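Local coordinates for toxin-like protein (Paenibacillus larvae subsp. larvae BRL-230010, PDB 5DZQ) that probably acts as a C3-like mono-ADP-ribosyltransferase toxin of a honeybee pathogen, moving ADP-ribose from NAD+ onto a target protein, at residues Q148-R152 against P153-T157; L181-P184 against R185-Y189; I196-K200 against G201-I205. One frame throughout, in Å; residues are numbered along the deposited sequence.

Interaction 1: Q148-R152 against P153-T157; sequences QFAMR and PVLTT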
ATOM      1  N   GLN B 148     -12.413  -8.936 -10.074  1.00 25.44           N
ATOM      2  CA  GLN B 148     -12.460  -8.109  -8.863  1.00 24.45           C
ATOM      3  C   GLN B 148     -11.509  -8.712  -7.840  1.00 28.15           C
ATOM      4  O   GLN B 148     -11.680  -9.859  -7.438  1.00 26.52           O
ATOM      5  CB  GLN B 148     -13.881  -8.042  -8.305  1.00 30.42           C
ATOM      6  CG  GLN B 148     -14.067  -7.062  -7.122  1.00 26.18           C
ATOM      7  CD  GLN B 148     -15.507  -7.032  -6.630  1.00 31.40           C
ATOM      8  OE1 GLN B 148     -16.205  -6.013  -6.716  1.00 32.89           O
ATOM      9  NE2 GLN B 148     -15.954  -8.152  -6.106  1.00 27.97           N
ATOM     10  N   PHE B 149     -10.499  -7.957  -7.423  1.00 25.18           N
ATOM     11  CA  PHE B 149      -9.480  -8.512  -6.530  1.00 28.65           C
ATOM     12  C   PHE B 149      -9.908  -8.266  -5.093  1.00 33.04           C
ATOM     13  O   PHE B 149      -9.756  -7.166  -4.558  1.00 33.56           O
ATOM     14  CB  PHE B 149      -8.104  -7.901  -6.826  1.00 33.27           C
ATOM     15  CG  PHE B 149      -7.585  -8.248  -8.191  1.00 36.35           C
ATOM     16  CD1 PHE B 149      -7.033  -9.499  -8.439  1.00 38.54           C
ATOM     17  CD2 PHE B 149      -7.687  -7.346  -9.235  1.00 37.31           C
ATOM     18  CE1 PHE B 149      -6.579  -9.838  -9.704  1.00 42.10           C
ATOM     19  CE2 PHE B 149      -7.238  -7.677 -10.501  1.00 44.41           C
ATOM     20  CZ  PHE B 149      -6.682  -8.925 -10.735  1.00 47.89           C
ATOM     21  N   ALA B 150     -10.466  -9.305  -4.490  1.00 26.79           N
ATOM     22  CA  ALA B 150     -11.149  -9.207  -3.210  1.00 29.88           C
ATOM     23  C   ALA B 150     -10.487 -10.104  -2.162  1.00 29.55           C
ATOM     24  O   ALA B 150     -11.163 -10.751  -1.369  1.00 29.95           O
ATOM     25  CB  ALA B 150     -12.634  -9.582  -3.383  1.00 29.50           C
ATOM     26  N   MET B 151      -9.157 -10.140  -2.158  1.00 28.49           N
ATOM     27  CA  MET B 151      -8.451 -11.043  -1.262  1.00 32.04           C
ATOM     28  C   MET B 151      -8.327 -10.476   0.159  1.00 35.11           C
ATOM     29  O   MET B 151      -8.117 -11.223   1.113  1.00 35.99           O
ATOM     30  CB  MET B 151      -7.052 -11.361  -1.812  1.00 34.64           C
ATOM     31  CG  MET B 151      -7.062 -11.892  -3.239  1.00 45.94           C
ATOM     32  SD  MET B 151      -7.104 -10.587  -4.494  0.76 55.87           S
ATOM     33  CE  MET B 151      -5.629  -9.653  -4.089  1.00 62.90           C
ATOM     34  N   ARG B 152      -8.431  -9.159   0.302  1.00 33.24           N
ATOM     35  CA  ARG B 152      -8.352  -8.564   1.635  1.00 32.51           C
ATOM     36  C   ARG B 152      -9.677  -8.808   2.357  1.00 38.07           C
ATOM     37  O   ARG B 152     -10.694  -9.059   1.702  1.00 33.09           O
ATOM     38  CB  ARG B 152      -8.006  -7.082   1.531  1.00 38.16           C
ATOM     39  CG  ARG B 152      -6.745  -6.861   0.672  1.00 42.86           C
ATOM     40  CD  ARG B 152      -5.950  -5.651   1.093  1.00 54.97           C
ATOM     41  NE  ARG B 152      -6.383  -4.442   0.409  1.00 66.74           N
ATOM     42  CZ  ARG B 152      -5.770  -3.918  -0.647  1.00 75.47           C
ATOM     43  NH1 ARG B 152      -4.686  -4.500  -1.147  1.00 77.98           N
ATOM     44  NH2 ARG B 152      -6.241  -2.807  -1.203  1.00 72.71           N
ATOM     45  N   PRO B 153      -9.664  -8.776   3.706  1.00 38.85           N
ATOM     46  CA  PRO B 153     -10.865  -9.179   4.451  1.00 36.68           C
ATOM     47  C   PRO B 153     -12.084  -8.278   4.224  1.00 33.73           C
ATOM     48  O   PRO B 153     -13.216  -8.737   4.367  1.00 36.61           O
ATOM     49  CB  PRO B 153     -10.409  -9.125   5.922  1.00 39.87           C
ATOM     50  CG  PRO B 153      -9.115  -8.350   5.930  1.00 37.97           C
ATOM     51  CD  PRO B 153      -8.497  -8.580   4.590  1.00 36.93           C
ATOM     52  N   VAL B 154     -11.865  -7.021   3.878  1.00 30.55           N
ATOM     53  CA  VAL B 154     -12.985  -6.118   3.655  1.00 28.73           C
ATOM     54  C   VAL B 154     -13.057  -5.704   2.194  1.00 28.32           C
ATOM     55  O   VAL B 154     -12.040  -5.409   1.572  1.00 30.99           O
ATOM     56  CB  VAL B 154     -12.876  -4.867   4.540  1.00 32.57           C
ATOM     57  CG1 VAL B 154     -14.122  -3.993   4.372  1.00 33.19           C
ATOM     58  CG2 VAL B 154     -12.712  -5.287   5.991  1.00 33.51           C
ATOM     59  N   LEU B 155     -14.263  -5.716   1.640  1.00 30.94           N
ATOM     60  CA  LEU B 155     -14.476  -5.267   0.278  1.00 25.67           C
ATOM     61  C   LEU B 155     -15.581  -4.224   0.284  1.00 28.97           C
ATOM     62  O   LEU B 155     -16.694  -4.486   0.748  1.00 31.32           O
ATOM     63  CB  LEU B 155     -14.838  -6.452  -0.633  1.00 31.04           C
ATOM     64  CG  LEU B 155     -14.914  -6.326  -2.163  1.00 32.97           C
ATOM     65  CD1 LEU B 155     -16.100  -5.544  -2.651  1.00 45.36           C
ATOM     66  CD2 LEU B 155     -13.636  -5.744  -2.761  1.00 36.61           C
ATOM     67  N   THR B 156     -15.277  -3.047  -0.245  1.00 31.31           N
ATOM     68  CA  THR B 156     -16.263  -1.979  -0.372  1.00 32.62           C
ATOM     69  C   THR B 156     -16.565  -1.731  -1.839  1.00 32.75           C
ATOM     70  O   THR B 156     -15.651  -1.524  -2.617  1.00 31.35           O
ATOM     71  CB  THR B 156     -15.755  -0.662   0.266  1.00 31.67           C
ATOM     72  OG1 THR B 156     -15.403  -0.900   1.634  1.00 30.66           O
ATOM     73  CG2 THR B 156     -16.827   0.413   0.197  1.00 31.49           C
ATOM     74  N   THR B 157     -17.833  -1.772  -2.234  1.00 30.45           N
ATOM     75  CA  THR B 157     -18.185  -1.286  -3.567  1.00 31.25           C
ATOM     76  C   THR B 157     -18.888   0.055  -3.412  1.00 35.89           C
ATOM     77  O   THR B 157     -19.650   0.249  -2.468  1.00 38.49           O
ATOM     78  CB  THR B 157     -19.090  -2.266  -4.346  1.00 36.32           C
ATOM     79  OG1 THR B 157     -20.175  -2.690  -3.516  1.00 37.86           O
ATOM     80  CG2 THR B 157     -18.300  -3.481  -4.803  1.00 43.28           C
TER
HETATM   81  O   HOH W   1     -11.240  -7.458  -0.359  1.00 30.89           O
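Leu155 reaches back over the bend at Arg152-Pro153 to meet Ala150 and Gln148, where an irregular loop turns into strand 154-160 of the five-stranded mixed sheet of the ADP-ribosyltransferase fold. The reversal is plain from the end-to-end directions of 148-152 and 153-157, which lie 141° apart. With CG placed anti to the backbone N (chi1 -171°), the isobutyl group of Leu155 is divided between two partners: CD2 packs on Ala150 CB at 4.0 Å, while CD1 lies 4.1 Å from Gln148 OE1. The Gln148 chain is extended and approaches Leu155 from the opposite direction, but it crosses Thr157 at about a right angle, with OE1 3.8 Å from the CG2 methyl. Arg152 behaves differently. Bent at chi2 and chi3, it carries its guanidinium group away from Leu155, and NH2 is hydrogen-bonded to Gly96 O on the neighbouring strand 91-97. Pro153 forms the corner itself and packs against Asn50 of the second subunit. No direct hydrogen bond joins 148-152 to 153-157; instead one water spans the bend, donating to Arg152 O at 2.7 Å and to Val154 O at 2.9 Å.

Interaction 2: L181-P184 against R185-Y189; sequences LLLP and RNTKY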
ATOM      1  N   LEU B 181      -9.926   4.886 -10.397  1.00 27.79           N
ATOM      2  CA  LEU B 181     -10.719   6.097 -10.318  1.00 26.74           C
ATOM      3  C   LEU B 181     -10.396   6.800  -9.001  1.00 32.18           C
ATOM      4  O   LEU B 181     -10.502   6.215  -7.915  1.00 34.86           O
ATOM      5  CB  LEU B 181     -12.211   5.790 -10.435  1.00 31.05           C
ATOM      6  CG  LEU B 181     -13.124   7.019 -10.500  1.00 36.82           C
ATOM      7  CD1 LEU B 181     -12.792   7.917 -11.702  1.00 39.51           C
ATOM      8  CD2 LEU B 181     -14.587   6.614 -10.532  1.00 36.69           C
ATOM      9  N   LEU B 182      -9.986   8.058  -9.105  1.00 28.46           N
ATOM     10  CA  LEU B 182      -9.519   8.805  -7.949  1.00 27.10           C
ATOM     11  C   LEU B 182     -10.569   9.814  -7.539  1.00 31.56           C
ATOM     12  O   LEU B 182     -10.978  10.656  -8.333  1.00 33.62           O
ATOM     13  CB  LEU B 182      -8.194   9.511  -8.257  1.00 27.32           C
ATOM     14  CG  LEU B 182      -7.647  10.403  -7.143  1.00 31.47           C
ATOM     15  CD1 LEU B 182      -7.334   9.570  -5.896  1.00 25.93           C
ATOM     16  CD2 LEU B 182      -6.402  11.130  -7.633  1.00 32.41           C
ATOM     17  N   LEU B 183     -11.023   9.723  -6.298  1.00 33.09           N
ATOM     18  CA  LEU B 183     -12.044  10.646  -5.826  1.00 30.39           C
ATOM     19  C   LEU B 183     -11.420  11.674  -4.889  1.00 27.32           C
ATOM     20  O   LEU B 183     -10.370  11.413  -4.297  1.00 28.76           O
ATOM     21  CB  LEU B 183     -13.182   9.885  -5.129  1.00 32.78           C
ATOM     22  CG  LEU B 183     -14.329   9.442  -6.047  1.00 45.40           C
ATOM     23  CD1 LEU B 183     -13.899   8.289  -6.931  1.00 37.43           C
ATOM     24  CD2 LEU B 183     -15.581   9.081  -5.261  1.00 49.98           C
ATOM     25  N   PRO B 184     -12.052  12.863  -4.771  1.00 30.42           N
ATOM     26  CA  PRO B 184     -11.551  13.903  -3.868  1.00 33.63           C
ATOM     27  C   PRO B 184     -11.375  13.426  -2.422  1.00 32.94           C
ATOM     28  O   PRO B 184     -12.044  12.495  -1.961  1.00 34.04           O
ATOM     29  CB  PRO B 184     -12.643  14.986  -3.934  1.00 35.74           C
ATOM     30  CG  PRO B 184     -13.275  14.802  -5.271  1.00 37.45           C
ATOM     31  CD  PRO B 184     -13.213  13.322  -5.558  1.00 33.79           C
ATOM     32  N   ARG B 185     -10.484  14.087  -1.702  1.00 27.92           N
ATOM     33  CA  ARG B 185     -10.409  13.898  -0.266  1.00 33.57           C
ATOM     34  C   ARG B 185     -11.722  14.397   0.355  1.00 36.24           C
ATOM     35  O   ARG B 185     -12.480  15.138  -0.283  1.00 32.49           O
ATOM     36  CB  ARG B 185      -9.201  14.627   0.319  1.00 30.83           C
ATOM     37  CG  ARG B 185      -9.322  16.142   0.284  1.00 29.80           C
ATOM     38  CD  ARG B 185      -8.035  16.790   0.739  1.00 35.35           C
ATOM     39  NE  ARG B 185      -8.142  18.245   0.732  1.00 34.56           N
ATOM     40  CZ  ARG B 185      -8.468  18.982   1.788  1.00 37.16           C
ATOM     41  NH1 ARG B 185      -8.725  18.415   2.956  1.00 34.58           N
ATOM     42  NH2 ARG B 185      -8.525  20.300   1.674  1.00 34.60           N
ATOM     43  N   ASN B 186     -11.997  13.963   1.581  1.00 34.84           N
ATOM     44  CA  ASN B 186     -13.268  14.248   2.269  1.00 32.84           C
ATOM     45  C   ASN B 186     -14.517  13.779   1.522  1.00 35.76           C
ATOM     46  O   ASN B 186     -15.595  14.351   1.681  1.00 38.33           O
ATOM     47  CB  ASN B 186     -13.390  15.746   2.575  1.00 37.00           C
ATOM     48  CG  ASN B 186     -12.427  16.194   3.648  1.00 44.86           C
ATOM     49  OD1 ASN B 186     -11.980  15.394   4.469  1.00 41.17           O
ATOM     50  ND2 ASN B 186     -12.098  17.481   3.649  1.00 48.64           N
ATOM     51  N   THR B 187     -14.387  12.723   0.726  1.00 34.52           N
ATOM     52  CA  THR B 187     -15.557  12.158   0.057  1.00 33.00           C
ATOM     53  C   THR B 187     -16.518  11.608   1.100  1.00 38.27           C
ATOM     54  O   THR B 187     -16.099  10.969   2.063  1.00 34.29           O
ATOM     55  CB  THR B 187     -15.169  11.056  -0.935  1.00 31.88           C
ATOM     56  OG1 THR B 187     -14.632  11.664  -2.115  1.00 32.85           O
ATOM     57  CG2 THR B 187     -16.379  10.224  -1.335  1.00 32.51           C
ATOM     58  N   LYS B 188     -17.802  11.902   0.924  1.00 38.10           N
ATOM     59  CA  LYS B 188     -18.829  11.421   1.836  1.00 37.59           C
ATOM     60  C   LYS B 188     -19.574  10.313   1.139  1.00 40.18           C
ATOM     61  O   LYS B 188     -19.915  10.440  -0.032  1.00 38.58           O
ATOM     62  CB  LYS B 188     -19.785  12.550   2.252  1.00 41.20           C
ATOM     63  CG  LYS B 188     -19.137  13.594   3.178  1.00 42.31           C
ATOM     64  CD  LYS B 188     -20.164  14.446   3.897  1.00 51.10           C
ATOM     65  CE  LYS B 188     -19.496  15.331   4.959  1.00 60.10           C
ATOM     66  NZ  LYS B 188     -20.494  15.958   5.882  1.00 69.87           N
ATOM     67  N   TYR B 189     -19.807   9.215   1.848  1.00 37.58           N
ATOM     68  CA  TYR B 189     -20.517   8.100   1.265  1.00 36.32           C
ATOM     69  C   TYR B 189     -21.466   7.487   2.285  1.00 39.82           C
ATOM     70  O   TYR B 189     -21.154   7.403   3.477  1.00 43.29           O
ATOM     71  CB  TYR B 189     -19.532   7.050   0.725  1.00 37.30           C
ATOM     72  CG  TYR B 189     -18.591   6.483   1.757  1.00 36.96           C
ATOM     73  CD1 TYR B 189     -17.392   7.117   2.056  1.00 45.06           C
ATOM     74  CD2 TYR B 189     -18.891   5.300   2.423  1.00 39.93           C
ATOM     75  CE1 TYR B 189     -16.522   6.597   3.004  1.00 45.16           C
ATOM     76  CE2 TYR B 189     -18.029   4.772   3.366  1.00 46.31           C
ATOM     77  CZ  TYR B 189     -16.844   5.425   3.651  1.00 48.29           C
ATOM     78  OH  TYR B 189     -15.990   4.908   4.589  1.00 51.67           O
TER
HETATM   79  O   HOH W   2     -12.104  10.811   0.079  1.00 32.34           O
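The hydroxyl of Thr187 turns back on the carbonyl of Pro184 and makes the single direct hydrogen bond between 181-184 and 185-189, OG1 donating to Pro184 O at 2.7 Å. The C=O...donor angle is 136° and the donor sits 27° off the carbonyl plane, so the approach is bent and tilted. The Thr187 torsion accounts for it: OG1 stands anti to the carbonyl carbon, beside the backbone N (chi1 -76°). A water makes a second link, lying 2.6 Å from Pro184 O, to which it probably donates, and accepting from Thr187 N at 3.0 Å. Thr187 thus meets one carbonyl directly through its hydroxyl and, by way of the water, through its backbone N. With Asn186 in the left-handed region, Pro184-Thr187 resembles a loose type II turn with a water inserted at its mouth. It connects strand 179-183 of the three-stranded sheet to strand 187-198 of the five-stranded sheet, the two sheets of the ADP-ribosyltransferase core. Van der Waals contact is lighter. Leu183 crosses Thr187 at a slant, its CD2 4.2 Å from the CG2 methyl and its CB 3.8 Å from the hydroxyl oxygen OG1, and both side chains also touch Leu139 and Val211. The charged contact points outward from the turn: the Arg185 chain runs extended to NE, which forms a salt bridge with Asp79 OD2 of helix 69-83, while NH1 is hydrogen-bonded to Gly63 O.

Interaction 3: I196-K200 against G201-I205; sequences IIVNK and GSETI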
ATOM      1  N   ILE B 196     -21.780 -10.241   5.518  1.00 34.13           N
ATOM      2  CA  ILE B 196     -20.691 -11.193   5.428  1.00 32.87           C
ATOM      3  C   ILE B 196     -20.854 -12.098   4.218  1.00 32.27           C
ATOM      4  O   ILE B 196     -21.868 -12.769   4.072  1.00 34.79           O
ATOM      5  CB  ILE B 196     -20.622 -12.073   6.687  1.00 38.09           C
ATOM      6  CG1 ILE B 196     -20.445 -11.208   7.940  1.00 41.27           C
ATOM      7  CG2 ILE B 196     -19.513 -13.117   6.553  1.00 37.42           C
ATOM      8  CD1 ILE B 196     -20.776 -11.948   9.223  1.00 42.26           C
ATOM      9  N   ILE B 197     -19.847 -12.132   3.360  1.00 28.48           N
ATOM     10  CA  ILE B 197     -19.846 -13.071   2.250  1.00 32.21           C
ATOM     11  C   ILE B 197     -19.073 -14.321   2.660  1.00 35.00           C
ATOM     12  O   ILE B 197     -17.893 -14.253   3.019  1.00 34.78           O
ATOM     13  CB  ILE B 197     -19.226 -12.464   0.982  1.00 32.68           C
ATOM     14  CG1 ILE B 197     -19.987 -11.204   0.574  1.00 38.06           C
ATOM     15  CG2 ILE B 197     -19.252 -13.456  -0.160  1.00 27.31           C
ATOM     16  CD1 ILE B 197     -19.392 -10.509  -0.642  1.00 40.42           C
ATOM     17  N   VAL B 198     -19.755 -15.456   2.627  1.00 32.12           N
ATOM     18  CA  VAL B 198     -19.158 -16.731   3.018  1.00 27.74           C
ATOM     19  C   VAL B 198     -18.591 -17.433   1.798  1.00 31.93           C
ATOM     20  O   VAL B 198     -19.350 -17.857   0.934  1.00 29.56           O
ATOM     21  CB  VAL B 198     -20.204 -17.638   3.700  1.00 32.58           C
ATOM     22  CG1 VAL B 198     -19.563 -18.947   4.149  1.00 35.25           C
ATOM     23  CG2 VAL B 198     -20.823 -16.909   4.868  1.00 29.82           C
ATOM     24  N   ASN B 199     -17.259 -17.526   1.728  1.00 30.33           N
ATOM     25  CA  ASN B 199     -16.574 -18.186   0.625  1.00 29.79           C
ATOM     26  C   ASN B 199     -16.124 -19.578   1.039  1.00 35.80           C
ATOM     27  O   ASN B 199     -16.308 -19.969   2.192  1.00 29.90           O
ATOM     28  CB  ASN B 199     -15.357 -17.373   0.165  1.00 32.06           C
ATOM     29  CG  ASN B 199     -15.670 -15.906  -0.062  1.00 32.06           C
ATOM     30  OD1 ASN B 199     -16.586 -15.555  -0.795  1.00 33.04           O
ATOM     31  ND2 ASN B 199     -14.886 -15.040   0.562  1.00 34.47           N
ATOM     32  N   LYS B 200     -15.509 -20.314   0.114  1.00 31.49           N
ATOM     33  CA  LYS B 200     -15.064 -21.679   0.389  1.00 32.57           C
ATOM     34  C   LYS B 200     -14.012 -21.748   1.489  1.00 35.98           C
ATOM     35  O   LYS B 200     -14.024 -22.672   2.286  1.00 38.17           O
ATOM     36  CB  LYS B 200     -14.507 -22.346  -0.872  1.00 33.76           C
ATOM     37  CG  LYS B 200     -15.514 -23.202  -1.635  1.00 36.91           C
ATOM     38  CD  LYS B 200     -14.834 -23.866  -2.815  1.00 45.01           C
ATOM     39  CE  LYS B 200     -15.423 -23.421  -4.130  1.00 50.69           C
ATOM     40  NZ  LYS B 200     -14.446 -23.634  -5.224  1.00 60.48           N
ATOM     41  N   GLY B 201     -13.101 -20.780   1.534  1.00 33.25           N
ATOM     42  CA  GLY B 201     -12.027 -20.839   2.510  1.00 39.15           C
ATOM     43  C   GLY B 201     -11.770 -19.527   3.214  1.00 42.18           C
ATOM     44  O   GLY B 201     -10.680 -19.292   3.725  1.00 42.19           O
ATOM     45  N   SER B 202     -12.780 -18.668   3.249  1.00 33.64           N
ATOM     46  CA  SER B 202     -12.632 -17.354   3.864  1.00 32.48           C
ATOM     47  C   SER B 202     -13.994 -16.722   4.037  1.00 34.61           C
ATOM     48  O   SER B 202     -14.985 -17.207   3.490  1.00 33.57           O
ATOM     49  CB  SER B 202     -11.730 -16.446   3.019  1.00 41.31           C
ATOM     50  OG  SER B 202     -12.273 -16.247   1.720  1.00 37.76           O
ATOM     51  N   GLU B 203     -14.037 -15.652   4.818  1.00 37.83           N
ATOM     52  CA  GLU B 203     -15.236 -14.831   4.923  1.00 35.87           C
ATOM     53  C   GLU B 203     -14.836 -13.383   4.692  1.00 35.67           C
ATOM     54  O   GLU B 203     -13.817 -12.919   5.207  1.00 37.41           O
ATOM     55  CB  GLU B 203     -15.912 -15.007   6.290  1.00 37.24           C
ATOM     56  CG  GLU B 203     -16.430 -16.418   6.522  1.00 40.72           C
ATOM     57  CD  GLU B 203     -17.334 -16.531   7.731  1.00 45.19           C
ATOM     58  OE1 GLU B 203     -17.279 -15.645   8.607  1.00 47.06           O
ATOM     59  OE2 GLU B 203     -18.102 -17.510   7.802  1.00 48.80           O
ATOM     60  N   THR B 204     -15.643 -12.677   3.911  1.00 32.23           N
ATOM     61  CA  THR B 204     -15.354 -11.305   3.522  1.00 31.91           C
ATOM     62  C   THR B 204     -16.406 -10.354   4.091  1.00 36.83           C
ATOM     63  O   THR B 204     -17.607 -10.612   3.999  1.00 39.12           O
ATOM     64  CB  THR B 204     -15.308 -11.162   1.964  1.00 38.18           C
ATOM     65  OG1 THR B 204     -14.334 -12.064   1.417  1.00 33.78           O
ATOM     66  CG2 THR B 204     -14.973  -9.728   1.554  1.00 37.94           C
ATOM     67  N   ILE B 205     -15.960  -9.254   4.683  1.00 29.91           N
ATOM     68  CA  ILE B 205     -16.897  -8.247   5.136  1.00 34.52           C
ATOM     69  C   ILE B 205     -17.178  -7.354   3.952  1.00 33.94           C
ATOM     70  O   ILE B 205     -16.263  -6.738   3.404  1.00 32.95           O
ATOM     71  CB  ILE B 205     -16.345  -7.443   6.329  1.00 36.52           C
ATOM     72  CG1 ILE B 205     -16.298  -8.338   7.571  1.00 40.98           C
ATOM     73  CG2 ILE B 205     -17.202  -6.219   6.591  1.00 35.38           C
ATOM     74  CD1 ILE B 205     -15.448  -7.785   8.703  1.00 40.62           C
TER
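Thr204 and Ile197 face each other as an antiparallel hydrogen-bonded pair at the close-fitting end of the contact. Ile197 N gives to Thr204 O at 2.8 Å and Thr204 N to Ile197 O at 2.9 Å, with N-H...O angles of 167° and 168°. On the face carrying Ile196, Val198 and Glu203, the extended Glu203 lies alongside Val198 and slants across Ile196, OE2 4.0 Å from Val198 CG2 and OE1 3.9 Å from Ile196 CG2. Its charge is met elsewhere, by Arg118 in a salt bridge and by Val116 N. Strands 187-198 and 203-211 form a beta hairpin, their short segments 4.6 Å apart at closest approach, and Asn199 bridges its turn with three hydrogen bonds. Asn199 N is bonded to Ser202 O, and the carboxamide, with CG beside the backbone N (chi1 -49°), uses ND2 twice: to Ser202 OG and to Thr204 OG1, each at 3.1 Å. Both acceptors lie in or near the amide plane, which helps to set the rotation of the group. Beyond this bridge the packing thins out. Lys200 and Gly201 are exposed at the bend, and the side chain of Ser202 lies about 3 Å from a bound magnesium ion.

Overall arrangement
Followed from the N terminus, the three contacts come strictly in series, each closing a short local bend, and none nests in or crosses another. Interaction 1 delivers the chain into strand 154-160; interaction 2 carries it from the three-stranded sheet into strand 187-198; interaction 3 reverses it at the far end of that strand into strand 203-211. Interactions 2 and 3 therefore share strand 187-198, yet their centres are 27 Å apart. Interactions 1 and 3 meet directly because strands 154-160 and 203-211 are parallel neighbours: Pro153 O lies 2.8 Å from Ile205 N and Leu155 N lies 2.9 Å from Ile205 O, both probable hydrogen bonds.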